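Local coordinates for secretion activator protein, hypothetical (Brucella abortus bv. 1 str. 9-941, PDB 7DNP) that probably cleaves peptidoglycan glycan strands as a muramidase (autolysin) of the glycosyl hydrolase 108 family, acting in the type IV secretion system, at residues A[3-8]-A[68-73]; A[87-92]-A[96-101]. One frame throughout, in Å; residues are numbered along the deposited sequence.

Starting from the N terminus, residues 3-8 lead into helix 5-17 and meet residues on helix 58-70 in interaction 1. That contact closes a loop of about sixty residues, which contains the small antiparallel sheet and several helices. Interaction 2 opens only after interaction 1 has closed, and joins consecutive helices 82-93 and 95-106 across a tight turn, so the two follow in series. Their centres lie about 12 Å apart, and they touch where residues 68-73 rest on 87-92: Val-73 CG1 is 3.6 Å from Ala-90 CB. Both segments 68-73 and 87-92 also reach the bound muropeptide H9U, which ties this helical core to the glycan site.

Interaction 1. Residues A[3-8]-A[68-73]; sequences KGTFAK and NYWNKV. With H9U ((2R)-2-[[(2S)-2-[[(2R)-2-[(2R,3S,4R,5R,6S)-5-acetamido-3-[(2S,3R,4R,5S,6R)-3-acetamido-6-(hydroxymethyl)-4,5-bis(oxidanyl)oxan-2-yl]oxy-2-(hydroxymethyl)-6-oxidanyl-oxan-4-yl]oxypropanoyl]amino]propanoyl]amino]pentanedioic acid), chain B.
A helix-to-helix contact next to the muropeptide pocket, which Tyr-69 lines, brings Phe-6, on the first helix, against Trp-70 on helix 58-70. Phe-6 CD1 approaches one face of the indole and comes within 3.5 Å of Trp-70 CG. The rings pair obliquely, with 4.6 Å between the centroid of the Phe-6 ring and that of the five-membered ring of Trp-70 and planes at 47°. Phe-6 CB covers the other half of the indole: it stands 4.1 Å from the centroid of the six-membered ring of Trp-70 and 17° off its normal, a CH-pi contact. Trp-70 has CG anti to its own backbone N (chi1 179°), which carries the indole out from its helix toward residues 3-8, and the two side chains slide past each other in opposite directions. At the far rim Thr-5 CB abuts Trp-70 CH2 at 3.7 Å.

The polar ends are satisfied outside the two segments and help to fix these groups. Thr-5 OG1 bonds to Asp-83 and Trp-70 NE1 to Asp-76, so the indole is held by its N-H as well as by packing on its face.

The neighbouring Tyr-69 takes a different course, its ring leading away from residues 3-8 into the pocket. Its OH is hydrogen-bonded to H9U O06, which lies at the ring edge and in its plane; the 2.5 Å between Tyr-69 OH and H9U O06 is very short, so the exact length is doubtful, and either hydroxyl may be the donor. Thr-39 OG1 is a further partner of the same phenol. Adjacent residues thus serve two ends: the Phe-6/Trp-70 pair packs the N-terminal helix in a helical lysozyme-clan domain, while Tyr-69 lines its glycan pocket.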
loop_
_atom_site.group_PDB
_atom_site.type_symbol
_atom_site.label_atom_id
_atom_site.label_comp_id
_atom_site.label_asym_id
_atom_site.label_seq_id
_atom_site.Cartn_x
_atom_site.Cartn_y
_atom_site.Cartn_z
ATOM N N LYS A 3 -1.154 11.638 -10.403
ATOM C CA LYS A 3 -1.543 10.665 -11.422
ATOM C C LYS A 3 -0.348 9.883 -11.950
ATOM O O LYS A 3 -0.426 8.661 -12.125
ATOM C CB LYS A 3 -2.260 11.379 -12.570
ATOM C CG LYS A 3 -2.416 10.540 -13.840
ATOM C CD LYS A 3 -3.065 11.350 -14.956
ATOM C CE LYS A 3 -3.187 10.545 -16.244
ATOM N NZ LYS A 3 -3.832 11.357 -17.317
ATOM N N GLY A 4 0.768 10.566 -12.206
ATOM C CA GLY A 4 1.925 9.940 -12.821
ATOM C C GLY A 4 2.704 9.002 -11.920
ATOM O O GLY A 4 3.607 8.319 -12.412
ATOM N N THR A 5 2.384 8.949 -10.626
ATOM C CA THR A 5 3.140 8.088 -9.726
ATOM C C THR A 5 2.832 6.614 -9.959
ATOM O O THR A 5 3.714 5.764 -9.779
ATOM C CB THR A 5 2.856 8.465 -8.272
ATOM O OG1 THR A 5 3.118 9.861 -8.076
ATOM C CG2 THR A 5 3.739 7.649 -7.320
ATOM N N PHE A 6 1.602 6.289 -10.363
ATOM C CA PHE A 6 1.214 4.885 -10.489
ATOM C C PHE A 6 2.092 4.159 -11.504
ATOM O O PHE A 6 2.617 3.073 -11.225
ATOM C CB PHE A 6 -0.265 4.781 -10.864
ATOM C CG PHE A 6 -0.823 3.394 -10.747
ATOM C CD1 PHE A 6 -1.007 2.805 -9.504
ATOM C CD2 PHE A 6 -1.163 2.673 -11.884
ATOM C CE1 PHE A 6 -1.522 1.519 -9.396
ATOM C CE2 PHE A 6 -1.684 1.387 -11.784
ATOM C CZ PHE A 6 -1.860 0.810 -10.543
ATOM N N ALA A 7 2.276 4.756 -12.684
ATOM C CA ALA A 7 3.150 4.175 -13.700
ATOM C C ALA A 7 4.597 4.085 -13.230
ATOM O O ALA A 7 5.346 3.221 -13.701
ATOM C CB ALA A 7 3.070 4.993 -14.985
ATOM N N LYS A 8 5.013 4.966 -12.319
ATOM C CA LYS A 8 6.380 4.927 -11.815
ATOM C C LYS A 8 6.535 3.906 -10.697
ATOM O O LYS A 8 7.568 3.237 -10.605
ATOM C CB LYS A 8 6.801 6.311 -11.317
ATOM C CG LYS A 8 7.200 7.297 -12.402
ATOM C CD LYS A 8 7.578 8.644 -11.790
ATOM C CE LYS A 8 8.701 9.323 -12.564
ATOM N NZ LYS A 8 8.228 9.878 -13.864
ATOM N N ASN A 68 -8.404 -1.315 -6.565
ATOM C CA ASN A 68 -8.671 -1.674 -5.182
ATOM C C ASN A 68 -7.597 -1.206 -4.218
ATOM O O ASN A 68 -7.717 -1.451 -3.014
ATOM C CB ASN A 68 -8.868 -3.187 -5.068
ATOM C CG ASN A 68 -10.277 -3.604 -5.444
ATOM O OD1 ASN A 68 -11.099 -2.765 -5.818
ATOM N ND2 ASN A 68 -10.568 -4.892 -5.336
ATOM N N TYR A 69 -6.561 -0.529 -4.705
ATOM C CA TYR A 69 -5.536 -0.033 -3.799
ATOM C C TYR A 69 -5.233 1.426 -4.108
ATOM O O TYR A 69 -5.535 2.302 -3.293
ATOM C CB TYR A 69 -4.291 -0.927 -3.876
ATOM C CG TYR A 69 -4.574 -2.293 -3.287
ATOM C CD1 TYR A 69 -4.460 -2.517 -1.919
ATOM C CD2 TYR A 69 -5.011 -3.343 -4.087
ATOM C CE1 TYR A 69 -4.744 -3.754 -1.370
ATOM C CE2 TYR A 69 -5.298 -4.586 -3.544
ATOM C CZ TYR A 69 -5.165 -4.784 -2.187
ATOM O OH TYR A 69 -5.449 -6.015 -1.642
ATOM N N TRP A 70 -4.683 1.694 -5.295
ATOM C CA TRP A 70 -4.394 3.066 -5.709
ATOM C C TRP A 70 -5.636 3.955 -5.631
ATOM O O TRP A 70 -5.605 5.030 -5.018
ATOM C CB TRP A 70 -3.816 3.062 -7.127
ATOM C CG TRP A 70 -3.501 4.422 -7.683
ATOM C CD1 TRP A 70 -4.223 5.114 -8.609
ATOM C CD2 TRP A 70 -2.374 5.244 -7.357
ATOM N NE1 TRP A 70 -3.617 6.318 -8.878
ATOM C CE2 TRP A 70 -2.480 6.421 -8.121
ATOM C CE3 TRP A 70 -1.288 5.101 -6.485
ATOM C CZ2 TRP A 70 -1.542 7.450 -8.045
ATOM C CZ3 TRP A 70 -0.356 6.126 -6.413
ATOM C CH2 TRP A 70 -0.490 7.281 -7.186
ATOM N N ASN A 71 -6.744 3.525 -6.245
ATOM C CA ASN A 71 -7.950 4.352 -6.229
ATOM C C ASN A 71 -8.572 4.431 -4.839
ATOM O O ASN A 71 -9.181 5.451 -4.496
ATOM C CB ASN A 71 -8.976 3.823 -7.237
ATOM C CG ASN A 71 -8.611 4.161 -8.671
ATOM O OD1 ASN A 71 -7.772 5.028 -8.924
ATOM N ND2 ASN A 71 -9.242 3.481 -9.619
ATOM N N LYS A 72 -8.437 3.384 -4.023
ATOM C CA LYS A 72 -9.035 3.398 -2.691
ATOM C C LYS A 72 -8.253 4.240 -1.688
ATOM O O LYS A 72 -8.748 4.474 -0.581
ATOM C CB LYS A 72 -9.185 1.966 -2.169
ATOM C CG LYS A 72 -10.162 1.141 -2.991
ATOM C CD LYS A 72 -11.096 0.315 -2.119
ATOM C CE LYS A 72 -12.344 -0.101 -2.906
ATOM N NZ LYS A 72 -12.280 -1.516 -3.382
ATOM N N VAL A 73 -7.051 4.690 -2.035
ATOM C CA VAL A 73 -6.333 5.680 -1.245
ATOM C C VAL A 73 -6.268 7.023 -1.966
ATOM O O VAL A 73 -5.502 7.907 -1.559
ATOM C CB VAL A 73 -4.928 5.180 -0.865
ATOM C CG1 VAL A 73 -5.026 3.855 -0.112
ATOM C CG2 VAL A 73 -4.049 5.037 -2.104
HETATM C C22 H9U B . -0.027 -8.939 2.097
HETATM C C24 H9U B . 1.848 -9.905 3.343
HETATM C C26 H9U B . 0.781 -9.131 0.798
HETATM C C28 H9U B . 2.585 -10.203 2.028
HETATM C C23 H9U B . 0.382 -9.888 3.158
HETATM C C25 H9U B . -2.224 -8.073 2.225
HETATM C C27 H9U B . -3.344 -7.781 1.196
HETATM C C29 H9U B . -4.289 -6.766 1.716
HETATM C C30 H9U B . -4.811 -7.114 3.051
HETATM C C31 H9U B . -3.642 -7.305 4.029
HETATM C C32 H9U B . -0.519 -10.354 5.430
HETATM C C33 H9U B . 0.563 -7.972 -0.123
HETATM C C34 H9U B . -4.141 -7.601 5.411
HETATM C C35 H9U B . 3.155 -10.531 5.424
HETATM C C36 H9U B . -0.289 -9.590 6.728
HETATM C C37 H9U B . -2.930 -7.774 -1.392
HETATM C C38 H9U B . -1.937 -10.898 5.370
HETATM C C39 H9U B . 0.272 -7.406 7.869
HETATM C C40 H9U B . 3.623 -11.562 6.446
HETATM C C41 H9U B . -2.222 -7.081 -2.555
HETATM C C42 H9U B . -1.098 -6.931 8.340
HETATM C C43 H9U B . -3.208 -7.414 9.681
HETATM C C44 H9U B . 1.143 -6.200 7.573
HETATM C C45 H9U B . -4.262 -8.056 8.790
HETATM C C46 H9U B . -3.421 -7.916 11.101
HETATM C C47 H9U B . -4.404 -7.027 11.861
HETATM C C48 H9U B . -4.583 -7.497 13.302
HETATM N N18 H9U B . 2.295 -10.929 4.336
HETATM N N19 H9U B . -2.728 -7.233 -0.054
HETATM N N20 H9U B . 0.051 -8.164 6.650
HETATM N N21 H9U B . -1.887 -7.809 9.211
HETATM O O01 H9U B . -1.432 -9.131 1.811
HETATM O O02 H9U B . 2.231 -9.223 1.005
HETATM O O03 H9U B . -2.778 -8.388 3.552
HETATM O O04 H9U B . -0.289 -9.419 4.397
HETATM O O05 H9U B . 2.229 -11.448 1.580
HETATM O O06 H9U B . -5.416 -6.580 0.776
HETATM O O07 H9U B . -5.661 -6.058 3.535
HETATM O O08 H9U B . 1.420 -8.157 -1.219
HETATM O O09 H9U B . -4.887 -8.785 5.392
HETATM O O10 H9U B . 3.500 -9.400 5.529
HETATM O O11 H9U B . -0.373 -10.134 7.776
HETATM O O12 H9U B . -3.624 -8.719 -1.597
HETATM O O13 H9U B . -1.504 -5.872 7.985
HETATM O O14 H9U B . -5.331 -7.436 8.539
HETATM O O15 H9U B . -4.062 -9.204 8.309
HETATM O O16 H9U B . -3.933 -8.496 13.717
HETATM O O17 H9U B . -5.379 -6.886 14.066
#

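Interaction 2. Residues A[87-92]-A[96-101]; sequences LDFAIH and ARAVKM. With H9U ((2R)-2-[[(2S)-2-[[(2R)-2-[(2R,3S,4R,5R,6S)-5-acetamido-3-[(2S,3R,4R,5S,6R)-3-acetamido-6-(hydroxymethyl)-4,5-bis(oxidanyl)oxan-2-yl]oxy-2-(hydroxymethyl)-6-oxidanyl-oxan-4-yl]oxypropanoyl]amino]propanoyl]amino]pentanedioic acid), chain B.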
loop_
_atom_site.group_PDB
_atom_site.type_symbol
_atom_site.label_atom_id
_atom_site.label_comp_id
_atom_site.label_asym_id
_atom_site.label_seq_id
_atom_site.Cartn_x
_atom_site.Cartn_y
_atom_site.Cartn_z
ATOM N N LEU A 87 0.123 4.079 -0.808
ATOM C CA LEU A 87 -0.160 2.909 -1.638
ATOM C C LEU A 87 0.514 1.656 -1.089
ATOM O O LEU A 87 -0.114 0.593 -0.994
ATOM C CB LEU A 87 0.289 3.165 -3.077
ATOM C CG LEU A 87 0.288 1.958 -4.020
ATOM C CD1 LEU A 87 -1.122 1.440 -4.252
ATOM C CD2 LEU A 87 0.961 2.315 -5.342
ATOM N N ASP A 88 1.797 1.747 -0.739
ATOM C CA ASP A 88 2.474 0.542 -0.266
ATOM C C ASP A 88 1.887 0.056 1.052
ATOM O O ASP A 88 1.691 -1.151 1.239
ATOM C CB ASP A 88 3.974 0.768 -0.114
ATOM C CG ASP A 88 4.704 -0.522 0.194
ATOM O OD1 ASP A 88 4.924 -1.309 -0.746
ATOM O OD2 ASP A 88 5.017 -0.774 1.379
ATOM N N PHE A 89 1.614 0.976 1.982
ATOM C CA PHE A 89 0.906 0.627 3.210
ATOM C C PHE A 89 -0.428 -0.041 2.886
ATOM O O PHE A 89 -0.781 -1.070 3.476
ATOM C CB PHE A 89 0.717 1.898 4.053
ATOM C CG PHE A 89 0.432 1.658 5.520
ATOM C CD1 PHE A 89 0.122 0.399 6.010
ATOM C CD2 PHE A 89 0.458 2.726 6.410
ATOM C CE1 PHE A 89 -0.145 0.205 7.358
ATOM C CE2 PHE A 89 0.193 2.539 7.757
ATOM C CZ PHE A 89 -0.109 1.273 8.232
ATOM N N ALA A 90 -1.159 0.508 1.911
ATOM C CA ALA A 90 -2.430 -0.083 1.505
ATOM C C ALA A 90 -2.239 -1.487 0.949
ATOM O O ALA A 90 -3.052 -2.379 1.212
ATOM C CB ALA A 90 -3.120 0.808 0.471
ATOM N N ILE A 91 -1.182 -1.703 0.165
ATOM C CA ILE A 91 -0.953 -3.034 -0.395
ATOM C C ILE A 91 -0.676 -4.033 0.718
ATOM O O ILE A 91 -1.181 -5.163 0.707
ATOM C CB ILE A 91 0.196 -2.996 -1.419
ATOM C CG1 ILE A 91 -0.244 -2.261 -2.687
ATOM C CG2 ILE A 91 0.672 -4.417 -1.744
ATOM C CD1 ILE A 91 0.895 -1.984 -3.657
ATOM N N HIS A 92 0.093 -3.611 1.719
ATOM C CA HIS A 92 0.551 -4.500 2.781
ATOM C C HIS A 92 -0.526 -4.773 3.823
ATOM O O HIS A 92 -0.597 -5.886 4.356
ATOM C CB HIS A 92 1.780 -3.884 3.449
ATOM C CG HIS A 92 2.611 -4.856 4.225
ATOM N ND1 HIS A 92 3.270 -4.504 5.384
ATOM C CD2 HIS A 92 2.905 -6.159 4.005
ATOM C CE1 HIS A 92 3.933 -5.548 5.846
ATOM N NE2 HIS A 92 3.727 -6.566 5.028
ATOM N N ALA A 96 -7.997 0.633 3.974
ATOM C CA ALA A 96 -8.637 1.286 5.112
ATOM C C ALA A 96 -7.624 1.595 6.207
ATOM O O ALA A 96 -7.587 2.711 6.736
ATOM C CB ALA A 96 -9.776 0.419 5.652
ATOM N N ARG A 97 -6.784 0.615 6.552
ATOM C CA ARG A 97 -5.793 0.825 7.604
ATOM C C ARG A 97 -4.762 1.872 7.196
ATOM O O ARG A 97 -4.318 2.675 8.029
ATOM C CB ARG A 97 -5.111 -0.501 7.949
ATOM C CG ARG A 97 -3.838 -0.373 8.787
ATOM C CD ARG A 97 -4.127 0.150 10.187
ATOM N NE ARG A 97 -5.320 -0.463 10.759
ATOM C CZ ARG A 97 -6.122 0.138 11.632
ATOM N NH1 ARG A 97 -5.855 1.370 12.044
ATOM N NH2 ARG A 97 -7.193 -0.493 12.092
ATOM N N ALA A 98 -4.367 1.882 5.923
ATOM C CA ALA A 98 -3.401 2.873 5.466
ATOM C C ALA A 98 -3.989 4.278 5.538
ATOM O O ALA A 98 -3.339 5.208 6.032
ATOM C CB ALA A 98 -2.942 2.546 4.043
ATOM N N VAL A 99 -5.229 4.446 5.065
ATOM C CA VAL A 99 -5.863 5.763 5.084
ATOM C C VAL A 99 -6.144 6.205 6.519
ATOM O O VAL A 99 -6.014 7.391 6.851
ATOM C CB VAL A 99 -7.139 5.755 4.219
ATOM C CG1 VAL A 99 -7.910 7.063 4.382
ATOM C CG2 VAL A 99 -6.778 5.559 2.755
ATOM N N LYS A 100 -6.522 5.264 7.394
ATOM C CA LYS A 100 -6.730 5.603 8.801
ATOM C C LYS A 100 -5.457 6.158 9.431
ATOM O O LYS A 100 -5.505 7.115 10.215
ATOM C CB LYS A 100 -7.212 4.374 9.574
ATOM C CG LYS A 100 -8.688 4.053 9.397
ATOM C CD LYS A 100 -9.053 2.766 10.128
ATOM C CE LYS A 100 -10.513 2.408 9.924
ATOM N NZ LYS A 100 -10.977 1.369 10.888
ATOM N N MET A 101 -4.305 5.573 9.094
ATOM C CA MET A 101 -3.046 6.057 9.647
ATOM C C MET A 101 -2.654 7.397 9.039
ATOM O O MET A 101 -2.098 8.257 9.731
ATOM C CB MET A 101 -1.942 5.023 9.430
ATOM C CG MET A 101 -0.892 5.003 10.536
ATOM S SD MET A 101 -1.546 4.472 12.138
ATOM C CE MET A 101 -2.486 3.026 11.661
HETATM C C22 H9U B . -0.027 -8.939 2.097
HETATM C C24 H9U B . 1.848 -9.905 3.343
HETATM C C26 H9U B . 0.781 -9.131 0.798
HETATM C C28 H9U B . 2.585 -10.203 2.028
HETATM C C23 H9U B . 0.382 -9.888 3.158
HETATM C C25 H9U B . -2.224 -8.073 2.225
HETATM C C27 H9U B . -3.344 -7.781 1.196
HETATM C C29 H9U B . -4.289 -6.766 1.716
HETATM C C30 H9U B . -4.811 -7.114 3.051
HETATM C C31 H9U B . -3.642 -7.305 4.029
HETATM C C32 H9U B . -0.519 -10.354 5.430
HETATM C C33 H9U B . 0.563 -7.972 -0.123
HETATM C C34 H9U B . -4.141 -7.601 5.411
HETATM C C35 H9U B . 3.155 -10.531 5.424
HETATM C C36 H9U B . -0.289 -9.590 6.728
HETATM C C37 H9U B . -2.930 -7.774 -1.392
HETATM C C38 H9U B . -1.937 -10.898 5.370
HETATM C C39 H9U B . 0.272 -7.406 7.869
HETATM C C40 H9U B . 3.623 -11.562 6.446
HETATM C C41 H9U B . -2.222 -7.081 -2.555
HETATM C C42 H9U B . -1.098 -6.931 8.340
HETATM C C43 H9U B . -3.208 -7.414 9.681
HETATM C C44 H9U B . 1.143 -6.200 7.573
HETATM C C45 H9U B . -4.262 -8.056 8.790
HETATM C C46 H9U B . -3.421 -7.916 11.101
HETATM C C47 H9U B . -4.404 -7.027 11.861
HETATM C C48 H9U B . -4.583 -7.497 13.302
HETATM N N18 H9U B . 2.295 -10.929 4.336
HETATM N N19 H9U B . -2.728 -7.233 -0.054
HETATM N N20 H9U B . 0.051 -8.164 6.650
HETATM N N21 H9U B . -1.887 -7.809 9.211
HETATM O O01 H9U B . -1.432 -9.131 1.811
HETATM O O02 H9U B . 2.231 -9.223 1.005
HETATM O O03 H9U B . -2.778 -8.388 3.552
HETATM O O04 H9U B . -0.289 -9.419 4.397
HETATM O O05 H9U B . 2.229 -11.448 1.580
HETATM O O06 H9U B . -5.416 -6.580 0.776
HETATM O O07 H9U B . -5.661 -6.058 3.535
HETATM O O08 H9U B . 1.420 -8.157 -1.219
HETATM O O09 H9U B . -4.887 -8.785 5.392
HETATM O O10 H9U B . 3.500 -9.400 5.529
HETATM O O11 H9U B . -0.373 -10.134 7.776
HETATM O O12 H9U B . -3.624 -8.719 -1.597
HETATM O O13 H9U B . -1.504 -5.872 7.985
HETATM O O14 H9U B . -5.331 -7.436 8.539
HETATM O O15 H9U B . -4.062 -9.204 8.309
HETATM O O16 H9U B . -3.933 -8.496 13.717
HETATM O O17 H9U B . -5.379 -6.886 14.066
#
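Ala-98 is the small bump that fits beside Phe-89 and Ala-90. Its CB presses 3.4 Å from Ala-90 N and 3.7 Å from Phe-89 CB, and the two alanine methyls lie 4.0 Å apart. Small side chains let the backbones draw close: the CA atoms of Ala-90 and Ala-98 are separated by 5.0 Å, and the axes of segments 87-92 and 96-101 pass at 7.9 Å, 139° apart. This helical hairpin in the core joins helix 82-93, with residues of the glycosyl hydrolase 108 family, to helix 95-106, with residues of the predicted peptidoglycan domain. Phe-89 supplies the larger bump. Its CG is anti to the backbone N (chi1 -160°), and the ring lies against helix 95-106 with Ala-98 CA over one face, 4.1 Å from the centroid and 15° off the normal, a CH-pi contact. Arg-97 and Met-101 bound the hollow: Phe-89 CE2 meets Met-101 CB at 3.7 Å, while the methylene CG of Arg-97 lies near CE1. Farther along helix 82-93, Ile-91 O accepts a hydrogen bond from H9U N19, and His-92 receives methyl C44 of H9U over one face of its imidazole while NE2 donates to O10.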